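Local coordinates for alpha-galactosidase (Thermus thermophilus, PDB 6LCJ), which probably hydrolyses terminal alpha-galactosyl groups of galactosides as a family GH36 glycosidase, and assembles as a hexamer, at residues G204-N209 with A287-K292; P244-R249 with P271-D276; P250-R255 with E280-W285; A308-G313 with A318-A323. One frame throughout, in Å; residues are numbered along the deposited sequence.

How the contacts relate
From the N terminus, residues 204-209 open the first loop, which closes when they meet helix 280-296 at 287-292 in contact 1. Contacts 2 and 3 are nested inside it and cross each other: helix 244-248 reaches forward to strand 270-274 and the residue beyond it, while 250-255 reaches past that strand to the start of helix 280-296. Their centres lie about 9 Å apart, and the salt bridge of Arg249 with Glu281 joins them. Contact 4 follows in series, a short loop after strand 298-303 folding back on helix 317-331. Helix 280-296, shared by contacts 1 and 3, ties these excursions to the barrel, and Val283 on it packs against Ala323 of contact 4.

Contact 1: residues G204-N209 with A287-K292; sequences GDWEPN and ADLVRK
Trp206 meets Leu289 through CB and the CD1 side of its indole. The two side chains cross at about a right angle, Leu289 CD2 3.7 Å from Trp206 CB and Leu289 CD1 equally close to Trp206 CD1. The backbone at Trp206 also takes part: it is the centre of an inverse gamma turn, and its carbonyl O accepts from Lys292 NZ at 2.7 Å, the donor tilted 27° from the carbonyl plane. Next, Glu207 bends at chi2 (-65°) and brings OE2 to within 2.7 Å of Lys292 NZ in a salt bridge, met on the anti side of the carboxylate and out of its plane. The lysine chain runs extended from CG and bends at chi3 (54°), which brings NZ to both oxygens, so one ammonium holds a backbone carbonyl and a carboxylate from consecutive residues. With a methionine in place of Lys292, the Glu207 carboxylate would probably lose its counter-charge and the Trp206 carbonyl its donor. Trp206 also packs on Trp285 and meets Phe234 edge-to-face. The segment after parallel strand 192-195 thus packs on helix 280-296, the helix between parallel strands 229-234 and 298-303, as in the (beta/alpha)8 TIM barrel.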
loop_
_atom_site.group_PDB
_atom_site.type_symbol
_atom_site.label_atom_id
_atom_site.label_comp_id
_atom_site.label_asym_id
_atom_site.label_seq_id
_atom_site.Cartn_x
_atom_site.Cartn_y
_atom_site.Cartn_z
ATOM N N GLY E 204 -13.117 40.492 -3.859
ATOM C CA GLY E 204 -13.717 40.988 -2.643
ATOM C C GLY E 204 -13.452 42.453 -2.361
ATOM O O GLY E 204 -14.124 43.029 -1.494
ATOM N N ASP E 205 -12.508 43.068 -3.075
ATOM C CA ASP E 205 -12.225 44.504 -3.015
ATOM C C ASP E 205 -12.542 45.119 -4.384
ATOM O O ASP E 205 -11.645 45.467 -5.158
ATOM C CB ASP E 205 -10.768 44.739 -2.599
ATOM C CG ASP E 205 -10.489 46.189 -2.194
ATOM O OD1 ASP E 205 -11.414 47.031 -2.278
ATOM O OD2 ASP E 205 -9.336 46.477 -1.808
ATOM N N TRP E 206 -13.835 45.237 -4.679
ATOM C CA TRP E 206 -14.334 45.695 -5.975
ATOM C C TRP E 206 -14.355 47.224 -6.015
ATOM O O TRP E 206 -15.397 47.884 -5.987
ATOM C CB TRP E 206 -15.705 45.092 -6.241
ATOM C CG TRP E 206 -15.601 43.612 -6.237
ATOM C CD1 TRP E 206 -15.966 42.757 -5.232
ATOM C CD2 TRP E 206 -15.028 42.801 -7.268
ATOM N NE1 TRP E 206 -15.680 41.463 -5.589
ATOM C CE2 TRP E 206 -15.101 41.463 -6.836
ATOM C CE3 TRP E 206 -14.463 43.079 -8.521
ATOM C CZ2 TRP E 206 -14.629 40.402 -7.614
ATOM C CZ3 TRP E 206 -13.995 42.034 -9.283
ATOM C CH2 TRP E 206 -14.084 40.710 -8.833
ATOM N N GLU E 207 -13.148 47.770 -6.070
ATOM C CA GLU E 207 -12.856 49.186 -6.132
ATOM C C GLU E 207 -11.674 49.342 -7.072
ATOM O O GLU E 207 -10.826 48.443 -7.162
ATOM C CB GLU E 207 -12.516 49.764 -4.745
ATOM C CG GLU E 207 -13.699 49.882 -3.789
ATOM C CD GLU E 207 -14.737 50.883 -4.265
ATOM O OE1 GLU E 207 -14.349 51.934 -4.824
ATOM O OE2 GLU E 207 -15.946 50.621 -4.083
ATOM N N PRO E 208 -11.605 50.450 -7.804
ATOM C CA PRO E 208 -10.584 50.567 -8.854
ATOM C C PRO E 208 -9.175 50.603 -8.287
ATOM O O PRO E 208 -8.893 51.302 -7.313
ATOM C CB PRO E 208 -10.940 51.882 -9.558
ATOM C CG PRO E 208 -11.971 52.561 -8.685
ATOM C CD PRO E 208 -12.648 51.481 -7.912
ATOM N N ASN E 209 -8.287 49.840 -8.911
ATOM C CA ASN E 209 -6.874 49.864 -8.561
ATOM C C ASN E 209 -6.210 51.115 -9.143
ATOM O O ASN E 209 -6.855 52.000 -9.711
ATOM C CB ASN E 209 -6.183 48.569 -9.014
ATOM C CG ASN E 209 -6.262 48.325 -10.540
ATOM O OD1 ASN E 209 -6.065 49.234 -11.354
ATOM N ND2 ASN E 209 -6.515 47.070 -10.920
ATOM N N ALA E 287 -25.434 41.952 -3.620
ATOM C CA ALA E 287 -26.426 42.835 -4.224
ATOM C C ALA E 287 -25.987 44.299 -4.169
ATOM O O ALA E 287 -26.282 45.066 -5.089
ATOM C CB ALA E 287 -27.784 42.652 -3.549
ATOM N N ASP E 288 -25.271 44.706 -3.122
ATOM C CA ASP E 288 -24.749 46.066 -3.085
ATOM C C ASP E 288 -23.647 46.292 -4.104
ATOM O O ASP E 288 -23.389 47.446 -4.461
ATOM C CB ASP E 288 -24.216 46.409 -1.697
ATOM C CG ASP E 288 -25.315 46.569 -0.683
ATOM O OD1 ASP E 288 -26.508 46.508 -1.074
ATOM O OD2 ASP E 288 -24.988 46.753 0.510
ATOM N N LEU E 289 -22.967 45.227 -4.553
ATOM C CA LEU E 289 -22.028 45.359 -5.669
ATOM C C LEU E 289 -22.764 45.674 -6.965
ATOM O O LEU E 289 -22.339 46.538 -7.738
ATOM C CB LEU E 289 -21.206 44.084 -5.833
ATOM C CG LEU E 289 -20.173 43.740 -4.766
ATOM C CD1 LEU E 289 -19.652 42.335 -5.019
ATOM C CD2 LEU E 289 -19.041 44.755 -4.764
ATOM N N VAL E 290 -23.879 44.990 -7.205
ATOM C CA VAL E 290 -24.716 45.316 -8.349
ATOM C C VAL E 290 -25.231 46.745 -8.243
ATOM O O VAL E 290 -25.134 47.530 -9.193
ATOM C CB VAL E 290 -25.865 44.306 -8.469
ATOM C CG1 VAL E 290 -26.882 44.799 -9.470
ATOM C CG2 VAL E 290 -25.312 42.929 -8.868
ATOM N N ARG E 291 -25.787 47.107 -7.082
ATOM C CA ARG E 291 -26.269 48.473 -6.881
ATOM C C ARG E 291 -25.153 49.505 -7.074
ATOM O O ARG E 291 -25.355 50.532 -7.733
ATOM C CB ARG E 291 -26.910 48.596 -5.495
ATOM C CG ARG E 291 -28.171 47.744 -5.359
ATOM C CD ARG E 291 -28.874 47.920 -4.006
ATOM N NE ARG E 291 -30.116 47.138 -3.878
ATOM C CZ ARG E 291 -31.157 47.175 -4.730
ATOM N NH1 ARG E 291 -31.133 47.950 -5.811
ATOM N NH2 ARG E 291 -32.235 46.422 -4.508
ATOM N N LYS E 292 -23.960 49.249 -6.536
ATOM C CA LYS E 292 -22.869 50.197 -6.758
ATOM C C LYS E 292 -22.527 50.334 -8.248
ATOM O O LYS E 292 -22.242 51.440 -8.725
ATOM C CB LYS E 292 -21.638 49.785 -5.964
ATOM C CG LYS E 292 -20.386 50.469 -6.413
ATOM C CD LYS E 292 -19.271 50.314 -5.399
ATOM C CE LYS E 292 -19.042 48.854 -5.075
ATOM N NZ LYS E 292 -17.646 48.592 -4.664
#

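Contact 2: residues P244-R249 with P271-D276; sequences PLFQKR and PLYALD
Phe246 and Tyr273 meet ring to ring at a slant, while Leu245 and Leu275 touch through their methyl groups. In the aromatic pair the planes lie 35° apart and the centroids 5.4 Å, so the rings are neither parallel nor perpendicular. The approach runs through a single corner of the phenylalanine: Phe246 CE2 comes to 3.9 Å from Tyr273 CD2 and 4.1 Å from Tyr273 CB, near the root of the tyrosine. One methyl of Leu245 rests against both methyls of Leu275, with Leu245 CD2 lying 3.8 Å from Leu275 CD1 and 4.0 Å from Leu275 CD2. All of this is apolar contact. With its CG anti to the backbone N (chi1 -169°), Phe246 swings its ring across to the strand although its CB does not point there. Farther out, Val239 and Val253 pack on Phe246, Val239 and Pro261 on Tyr273, and Trp285 touches both leucines. Arg249, just past the helix, forms a salt bridge with Asp251 and makes a cation-pi contact with Phe14 of the second subunit. The short helix 244-248 therefore lies against strand 270-274, the central strand of a three-stranded antiparallel sheet, with helix 280-296 next to the leucines.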
loop_
_atom_site.group_PDB
_atom_site.type_symbol
_atom_site.label_atom_id
_atom_site.label_comp_id
_atom_site.label_asym_id
_atom_site.label_seq_id
_atom_site.Cartn_x
_atom_site.Cartn_y
_atom_site.Cartn_z
ATOM N N PRO E 244 -8.525 41.311 1.631
ATOM C CA PRO E 244 -8.887 41.933 2.920
ATOM C C PRO E 244 -10.180 41.379 3.504
ATOM O O PRO E 244 -10.243 41.093 4.706
ATOM C CB PRO E 244 -9.008 43.424 2.565
ATOM C CG PRO E 244 -9.095 43.475 1.031
ATOM C CD PRO E 244 -8.298 42.298 0.562
ATOM N N LEU E 245 -11.209 41.195 2.670
ATOM C CA LEU E 245 -12.493 40.687 3.148
ATOM C C LEU E 245 -12.366 39.304 3.779
ATOM O O LEU E 245 -13.096 38.985 4.726
ATOM C CB LEU E 245 -13.494 40.645 1.994
ATOM C CG LEU E 245 -14.943 40.357 2.373
ATOM C CD1 LEU E 245 -15.579 41.584 2.992
ATOM C CD2 LEU E 245 -15.724 39.897 1.160
ATOM N N PHE E 246 -11.461 38.463 3.262
ATOM C CA PHE E 246 -11.229 37.155 3.873
ATOM C C PHE E 246 -10.810 37.299 5.326
ATOM O O PHE E 246 -11.220 36.503 6.177
ATOM C CB PHE E 246 -10.165 36.390 3.090
ATOM C CG PHE E 246 -10.031 34.935 3.472
ATOM C CD1 PHE E 246 -9.054 34.523 4.373
ATOM C CD2 PHE E 246 -10.839 33.968 2.881
ATOM C CE1 PHE E 246 -8.910 33.181 4.704
ATOM C CE2 PHE E 246 -10.699 32.619 3.207
ATOM C CZ PHE E 246 -9.736 32.226 4.120
ATOM N N GLN E 247 -9.995 38.317 5.627
ATOM C CA GLN E 247 -9.527 38.538 6.992
ATOM C C GLN E 247 -10.541 39.320 7.811
ATOM O O GLN E 247 -10.768 39.006 8.983
ATOM C CB GLN E 247 -8.188 39.273 6.980
ATOM C CG GLN E 247 -7.033 38.454 6.437
ATOM C CD GLN E 247 -6.169 39.255 5.481
ATOM O OE1 GLN E 247 -6.140 40.490 5.536
ATOM N NE2 GLN E 247 -5.462 38.558 4.596
ATOM N N LYS E 248 -11.167 40.333 7.218
ATOM C CA LYS E 248 -12.114 41.138 7.980
ATOM C C LYS E 248 -13.367 40.343 8.342
ATOM O O LYS E 248 -13.869 40.451 9.470
ATOM C CB LYS E 248 -12.469 42.407 7.201
ATOM C CG LYS E 248 -12.804 43.605 8.087
ATOM C CD LYS E 248 -14.212 43.478 8.700
ATOM C CE LYS E 248 -14.385 44.291 9.986
ATOM N NZ LYS E 248 -15.833 44.558 10.299
ATOM N N ARG E 249 -13.902 39.547 7.407
ATOM C CA ARG E 249 -15.164 38.831 7.604
ATOM C C ARG E 249 -14.979 37.318 7.485
ATOM O O ARG E 249 -15.554 36.687 6.588
ATOM C CB ARG E 249 -16.222 39.317 6.619
ATOM C CG ARG E 249 -16.751 40.728 6.894
ATOM C CD ARG E 249 -17.063 40.968 8.388
ATOM N NE ARG E 249 -18.265 40.277 8.866
ATOM C CZ ARG E 249 -19.489 40.799 8.849
ATOM N NH1 ARG E 249 -19.689 42.020 8.363
ATOM N NH2 ARG E 249 -20.514 40.091 9.313
ATOM N N PRO E 271 -4.963 29.646 -4.448
ATOM C CA PRO E 271 -6.196 28.934 -4.092
ATOM C C PRO E 271 -7.371 29.883 -3.948
ATOM O O PRO E 271 -7.240 30.998 -3.445
ATOM C CB PRO E 271 -5.851 28.277 -2.751
ATOM C CG PRO E 271 -4.376 28.174 -2.755
ATOM C CD PRO E 271 -3.899 29.404 -3.467
ATOM N N LEU E 272 -8.533 29.409 -4.376
ATOM C CA LEU E 272 -9.765 30.171 -4.354
ATOM C C LEU E 272 -10.674 29.665 -3.246
ATOM O O LEU E 272 -10.708 28.473 -2.932
ATOM C CB LEU E 272 -10.500 30.075 -5.692
ATOM C CG LEU E 272 -9.681 30.414 -6.934
ATOM C CD1 LEU E 272 -10.543 30.211 -8.160
ATOM C CD2 LEU E 272 -9.153 31.833 -6.842
ATOM N N TYR E 273 -11.422 30.593 -2.675
ATOM C CA TYR E 273 -12.380 30.314 -1.628
ATOM C C TYR E 273 -13.657 31.036 -1.996
ATOM O O TYR E 273 -13.666 31.899 -2.872
ATOM C CB TYR E 273 -11.852 30.752 -0.249
ATOM C CG TYR E 273 -10.564 30.054 0.103
ATOM C CD1 TYR E 273 -10.559 28.709 0.437
ATOM C CD2 TYR E 273 -9.364 30.723 0.073
ATOM C CE1 TYR E 273 -9.402 28.053 0.744
ATOM C CE2 TYR E 273 -8.184 30.072 0.390
ATOM C CZ TYR E 273 -8.214 28.736 0.720
ATOM O OH TYR E 273 -7.049 28.078 1.035
ATOM N N ALA E 274 -14.741 30.665 -1.333
ATOM C CA ALA E 274 -16.059 31.150 -1.681
ATOM C C ALA E 274 -16.632 31.930 -0.510
ATOM O O ALA E 274 -16.312 31.657 0.652
ATOM C CB ALA E 274 -16.991 29.994 -2.051
ATOM N N LEU E 275 -17.469 32.915 -0.825
ATOM C CA LEU E 275 -18.322 33.534 0.173
ATOM C C LEU E 275 -19.623 32.754 0.248
ATOM O O LEU E 275 -20.100 32.224 -0.756
ATOM C CB LEU E 275 -18.589 35.000 -0.165
ATOM C CG LEU E 275 -17.334 35.870 -0.237
ATOM C CD1 LEU E 275 -17.682 37.238 -0.805
ATOM C CD2 LEU E 275 -16.634 35.993 1.117
ATOM N N ASP E 276 -20.186 32.672 1.453
ATOM C CA ASP E 276 -21.312 31.781 1.721
ATOM C C ASP E 276 -22.596 32.446 1.253
ATOM O O ASP E 276 -23.101 33.362 1.902
ATOM C CB ASP E 276 -21.363 31.440 3.209
ATOM C CG ASP E 276 -22.546 30.563 3.585
ATOM O OD1 ASP E 276 -23.330 30.144 2.704
ATOM O OD2 ASP E 276 -22.678 30.273 4.793
#

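Contact 3: residues P250-R255 with E280-W285; sequences PDWVLR and EEVVEW
Trp252 turns its CG to the side opposite its carbonyl carbon (chi1 -79°), laying the indole across helix 280-296, where Trp285, its own CG anti to the backbone N, extends to meet it. Val282 CG2 sits over one face of the Trp252 five-membered ring, 3.6 Å from its centroid and 23° off the normal, a CH-pi contact. Farther out, Trp252 turns an edge to the face of Trp285 in a T-shaped pair: CZ3 of Trp252 lies 3.5 Å from CG of Trp285, with the planes 64° apart. Glu281 crosses the indole at about a right angle, its CG 3.6 Å from Trp252 CZ2 and its carboxyl carbon at the ring edge, while Arg249 holds its carboxylate in a salt bridge. Replacing Trp252 by a serine is likely to leave Val282 CG2 and the face of Trp285 without their aromatic partner and to open a gap. Arg255 NE and NH2 both reach Pro250 O from the same face of its carbonyl plane, and Arg255 pairs with Asp120 of the second subunit. Trp252 thus wedges between Leu245 of helix 244-248 and the first turns of helix 280-296, while Leu254 bonds through its backbone to Ala274 of strand 270-274.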
loop_
_atom_site.group_PDB
_atom_site.type_symbol
_atom_site.label_atom_id
_atom_site.label_comp_id
_atom_site.label_asym_id
_atom_site.label_seq_id
_atom_site.Cartn_x
_atom_site.Cartn_y
_atom_site.Cartn_z
ATOM N N PRO E 250 -14.216 36.698 8.400
ATOM C CA PRO E 250 -14.069 35.227 8.366
ATOM C C PRO E 250 -15.382 34.477 8.483
ATOM O O PRO E 250 -15.484 33.348 7.989
ATOM C CB PRO E 250 -13.166 34.946 9.579
ATOM C CG PRO E 250 -13.442 36.089 10.495
ATOM C CD PRO E 250 -13.533 37.269 9.571
ATOM N N ASP E 251 -16.379 35.060 9.154
ATOM C CA ASP E 251 -17.728 34.507 9.214
ATOM C C ASP E 251 -18.462 34.559 7.873
ATOM O O ASP E 251 -19.591 34.064 7.785
ATOM C CB ASP E 251 -18.545 35.254 10.271
ATOM C CG ASP E 251 -18.733 36.724 9.935
ATOM O OD1 ASP E 251 -17.716 37.425 9.709
ATOM O OD2 ASP E 251 -19.900 37.171 9.892
ATOM N N TRP E 252 -17.871 35.151 6.842
ATOM C CA TRP E 252 -18.484 35.143 5.519
ATOM C C TRP E 252 -17.969 34.020 4.620
ATOM O O TRP E 252 -18.579 33.752 3.577
ATOM C CB TRP E 252 -18.262 36.488 4.821
ATOM C CG TRP E 252 -19.187 37.586 5.290
ATOM C CD1 TRP E 252 -20.007 37.562 6.377
ATOM C CD2 TRP E 252 -19.382 38.864 4.668
ATOM N NE1 TRP E 252 -20.706 38.742 6.472
ATOM C CE2 TRP E 252 -20.338 39.561 5.437
ATOM C CE3 TRP E 252 -18.841 39.485 3.540
ATOM C CZ2 TRP E 252 -20.762 40.849 5.117
ATOM C CZ3 TRP E 252 -19.262 40.763 3.222
ATOM C CH2 TRP E 252 -20.217 41.431 4.011
ATOM N N VAL E 253 -16.878 33.362 4.993
ATOM C CA VAL E 253 -16.289 32.319 4.165
ATOM C C VAL E 253 -17.152 31.066 4.232
ATOM O O VAL E 253 -17.576 30.647 5.311
ATOM C CB VAL E 253 -14.849 32.038 4.613
ATOM C CG1 VAL E 253 -14.280 30.830 3.879
ATOM C CG2 VAL E 253 -14.001 33.286 4.386
ATOM N N LEU E 254 -17.437 30.478 3.072
ATOM C CA LEU E 254 -18.116 29.188 3.036
ATOM C C LEU E 254 -17.238 28.124 3.685
ATOM O O LEU E 254 -16.071 27.953 3.309
ATOM C CB LEU E 254 -18.445 28.799 1.603
ATOM C CG LEU E 254 -19.205 27.484 1.446
ATOM C CD1 LEU E 254 -20.556 27.558 2.137
ATOM C CD2 LEU E 254 -19.361 27.182 -0.035
ATOM N N ARG E 255 -17.794 27.427 4.679
ATOM C CA ARG E 255 -17.041 26.472 5.477
ATOM C C ARG E 255 -17.725 25.114 5.450
ATOM O O ARG E 255 -18.936 25.015 5.243
ATOM C CB ARG E 255 -16.879 26.964 6.923
ATOM C CG ARG E 255 -15.855 28.062 7.046
ATOM C CD ARG E 255 -16.024 28.926 8.287
ATOM N NE ARG E 255 -15.157 30.100 8.221
ATOM C CZ ARG E 255 -13.833 30.068 8.380
ATOM N NH1 ARG E 255 -13.208 28.928 8.620
ATOM N NH2 ARG E 255 -13.130 31.182 8.291
ATOM N N GLU E 280 -27.287 35.617 4.607
ATOM C CA GLU E 280 -28.057 36.749 4.092
ATOM C C GLU E 280 -27.206 38.009 4.007
ATOM O O GLU E 280 -27.381 38.822 3.092
ATOM C CB GLU E 280 -29.299 36.980 4.965
ATOM C CG GLU E 280 -29.674 38.459 5.199
ATOM C CD GLU E 280 -30.492 39.077 4.055
ATOM O OE1 GLU E 280 -30.943 38.319 3.148
ATOM O OE2 GLU E 280 -30.671 40.327 4.060
ATOM N N GLU E 281 -26.251 38.162 4.919
ATOM C CA GLU E 281 -25.383 39.330 4.893
ATOM C C GLU E 281 -24.499 39.338 3.651
ATOM O O GLU E 281 -24.227 40.401 3.077
ATOM C CB GLU E 281 -24.533 39.356 6.152
ATOM C CG GLU E 281 -24.057 40.705 6.578
ATOM C CD GLU E 281 -23.541 40.682 8.007
ATOM O OE1 GLU E 281 -23.962 39.778 8.771
ATOM O OE2 GLU E 281 -22.717 41.564 8.356
ATOM N N VAL E 282 -24.040 38.163 3.221
ATOM C CA VAL E 282 -23.187 38.085 2.043
ATOM C C VAL E 282 -23.989 38.395 0.791
ATOM O O VAL E 282 -23.546 39.159 -0.072
ATOM C CB VAL E 282 -22.524 36.701 1.963
ATOM C CG1 VAL E 282 -22.044 36.406 0.538
ATOM C CG2 VAL E 282 -21.395 36.601 2.974
ATOM N N VAL E 283 -25.182 37.811 0.678
ATOM C CA VAL E 283 -26.073 38.117 -0.440
ATOM C C VAL E 283 -26.376 39.607 -0.497
ATOM O O VAL E 283 -26.441 40.201 -1.578
ATOM C CB VAL E 283 -27.368 37.301 -0.321
ATOM C CG1 VAL E 283 -28.300 37.643 -1.455
ATOM C CG2 VAL E 283 -27.049 35.833 -0.291
ATOM N N GLU E 284 -26.602 40.223 0.664
ATOM C CA GLU E 284 -26.859 41.658 0.724
ATOM C C GLU E 284 -25.665 42.444 0.200
ATOM O O GLU E 284 -25.824 43.421 -0.543
ATOM C CB GLU E 284 -27.173 42.035 2.171
ATOM C CG GLU E 284 -27.700 43.420 2.435
ATOM C CD GLU E 284 -28.014 43.603 3.923
ATOM O OE1 GLU E 284 -29.001 42.987 4.407
ATOM O OE2 GLU E 284 -27.257 44.330 4.611
ATOM N N TRP E 285 -24.459 42.020 0.581
ATOM C CA TRP E 285 -23.238 42.676 0.131
ATOM C C TRP E 285 -23.049 42.513 -1.378
ATOM O O TRP E 285 -22.703 43.477 -2.075
ATOM C CB TRP E 285 -22.067 42.102 0.930
ATOM C CG TRP E 285 -20.693 42.517 0.545
ATOM C CD1 TRP E 285 -19.973 43.565 1.059
ATOM C CD2 TRP E 285 -19.833 41.862 -0.394
ATOM N NE1 TRP E 285 -18.724 43.613 0.479
ATOM C CE2 TRP E 285 -18.615 42.578 -0.417
ATOM C CE3 TRP E 285 -19.974 40.749 -1.223
ATOM C CZ2 TRP E 285 -17.551 42.214 -1.245
ATOM C CZ3 TRP E 285 -18.908 40.385 -2.037
ATOM C CH2 TRP E 285 -17.717 41.111 -2.038
HETATM O O HOH W 1 -22.199 36.934 9.190
#

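Contact 4: residues A308-G313 with A318-A323; sequences AAALPG and ARYRKA
Ala310 and Tyr320 form the tight part of this contact, where the loop backbone runs close to the helix. Ala310 CB lies 3.5 Å from Tyr320 CB, and Ala309 CB comes up to the edge of the ring, in its plane, 3.7 Å from Tyr320 CD1. Alanines permit this closeness, since each brings a single methyl. Tyr320 CG is anti to the backbone N (chi1 168°), which brings CB and the near edge of the ring to the two methyls, and its hydroxyl continues to Ser346 with a hydrogen bond. Equally close is the polar link made by Arg319, whose NH2 donates to Leu311 O at 2.7 Å in the carbonyl plane. The looser side lies around it: NH1 adds only a weak bond of 3.1 Å to that same Leu311 O, exposed Pro312 approaches with CD 4.3 Å from Arg319 NH1, and a water lies between Ala308 O and Arg319 NH2, its bond to the arginine weak. The peptide from Leu311 to Pro312 is cis, and Gly313 N bonds back to Ala310 O, closing a type VI turn that holds out the carbonyl. In chemical terms a single guanidinium, carried by helix 317-331, fixes the loop after strand 298-303 by one carbonyl, and its positive charge would probably polarise that C=O; the alanine and tyrosine packing supplies the apolar half of the join.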
loop_
_atom_site.group_PDB
_atom_site.type_symbol
_atom_site.label_atom_id
_atom_site.label_comp_id
_atom_site.label_asym_id
_atom_site.label_seq_id
_atom_site.Cartn_x
_atom_site.Cartn_y
_atom_site.Cartn_z
ATOM N N ALA E 308 -19.219 29.430 -7.503
ATOM C CA ALA E 308 -18.811 29.571 -6.110
ATOM C C ALA E 308 -20.010 29.721 -5.186
ATOM O O ALA E 308 -19.971 29.265 -4.037
ATOM C CB ALA E 308 -17.860 30.751 -5.951
ATOM N N ALA E 309 -21.093 30.330 -5.667
ATOM C CA ALA E 309 -22.283 30.508 -4.851
ATOM C C ALA E 309 -23.106 29.232 -4.700
ATOM O O ALA E 309 -24.056 29.214 -3.899
ATOM C CB ALA E 309 -23.153 31.612 -5.447
ATOM N N ALA E 310 -22.783 28.172 -5.445
ATOM C CA ALA E 310 -23.583 26.951 -5.440
ATOM C C ALA E 310 -22.791 25.737 -4.973
ATOM O O ALA E 310 -23.282 24.610 -5.078
ATOM C CB ALA E 310 -24.181 26.695 -6.826
ATOM N N LEU E 311 -21.596 25.927 -4.440
ATOM C CA LEU E 311 -20.871 24.790 -3.904
ATOM C C LEU E 311 -21.674 24.145 -2.768
ATOM O O LEU E 311 -22.427 24.820 -2.057
ATOM C CB LEU E 311 -19.484 25.230 -3.437
ATOM C CG LEU E 311 -18.603 25.520 -4.666
ATOM C CD1 LEU E 311 -17.363 26.336 -4.312
ATOM C CD2 LEU E 311 -18.222 24.232 -5.432
ATOM N N PRO E 312 -21.557 22.822 -2.587
ATOM C CA PRO E 312 -20.644 21.893 -3.256
ATOM C C PRO E 312 -21.209 21.217 -4.489
ATOM O O PRO E 312 -20.726 20.160 -4.850
ATOM C CB PRO E 312 -20.376 20.844 -2.165
ATOM C CG PRO E 312 -21.594 20.896 -1.252
ATOM C CD PRO E 312 -22.427 22.109 -1.634
ATOM N N GLY E 313 -22.205 21.796 -5.138
ATOM C CA GLY E 313 -22.744 21.172 -6.325
ATOM C C GLY E 313 -24.247 21.212 -6.312
ATOM O O GLY E 313 -24.830 22.198 -5.841
ATOM N N ALA E 318 -30.288 25.369 -4.450
ATOM C CA ALA E 318 -31.338 26.140 -3.769
ATOM C C ALA E 318 -30.795 27.427 -3.141
ATOM O O ALA E 318 -31.420 28.486 -3.270
ATOM C CB ALA E 318 -32.043 25.291 -2.704
ATOM N N ARG E 319 -29.649 27.362 -2.446
ATOM C CA ARG E 319 -29.010 28.587 -1.958
ATOM C C ARG E 319 -28.649 29.507 -3.115
ATOM O O ARG E 319 -28.854 30.726 -3.045
ATOM C CB ARG E 319 -27.734 28.277 -1.157
ATOM C CG ARG E 319 -27.951 27.685 0.220
ATOM C CD ARG E 319 -26.641 27.131 0.807
ATOM N NE ARG E 319 -25.507 27.519 -0.021
ATOM C CZ ARG E 319 -24.506 26.701 -0.340
ATOM N NH1 ARG E 319 -24.500 25.449 0.134
ATOM N NH2 ARG E 319 -23.514 27.130 -1.142
ATOM N N TYR E 320 -28.077 28.936 -4.179
ATOM C CA TYR E 320 -27.624 29.734 -5.312
ATOM C C TYR E 320 -28.775 30.498 -5.942
ATOM O O TYR E 320 -28.638 31.681 -6.274
ATOM C CB TYR E 320 -26.956 28.825 -6.350
ATOM C CG TYR E 320 -26.686 29.469 -7.687
ATOM C CD1 TYR E 320 -25.551 30.257 -7.891
ATOM C CD2 TYR E 320 -27.562 29.285 -8.754
ATOM C CE1 TYR E 320 -25.303 30.842 -9.133
ATOM C CE2 TYR E 320 -27.327 29.860 -9.995
ATOM C CZ TYR E 320 -26.202 30.632 -10.182
ATOM O OH TYR E 320 -25.978 31.196 -11.418
ATOM N N ARG E 321 -29.918 29.838 -6.115
ATOM C CA ARG E 321 -31.027 30.481 -6.804
ATOM C C ARG E 321 -31.584 31.652 -5.995
ATOM O O ARG E 321 -31.919 32.699 -6.563
ATOM C CB ARG E 321 -32.111 29.452 -7.100
ATOM C CG ARG E 321 -33.308 30.020 -7.782
ATOM C CD ARG E 321 -33.219 29.811 -9.258
ATOM N NE ARG E 321 -34.425 30.263 -9.940
ATOM C CZ ARG E 321 -34.500 30.430 -11.256
ATOM N NH1 ARG E 321 -33.439 30.180 -12.015
ATOM N NH2 ARG E 321 -35.625 30.842 -11.817
ATOM N N LYS E 322 -31.682 31.496 -4.667
ATOM C CA LYS E 322 -32.151 32.591 -3.823
ATOM C C LYS E 322 -31.163 33.754 -3.817
ATOM O O LYS E 322 -31.571 34.918 -3.860
ATOM C CB LYS E 322 -32.405 32.099 -2.405
ATOM C CG LYS E 322 -33.614 31.182 -2.285
ATOM C CD LYS E 322 -33.721 30.566 -0.880
ATOM C CE LYS E 322 -34.246 29.119 -0.913
ATOM N NZ LYS E 322 -33.379 28.208 -0.079
ATOM N N ALA E 323 -29.862 33.467 -3.784
ATOM C CA ALA E 323 -28.874 34.542 -3.855
ATOM C C ALA E 323 -28.956 35.279 -5.189
ATOM O O ALA E 323 -28.939 36.514 -5.231
ATOM C CB ALA E 323 -27.464 33.985 -3.648
HETATM O O HOH W 2 -21.595 29.793 -1.364
#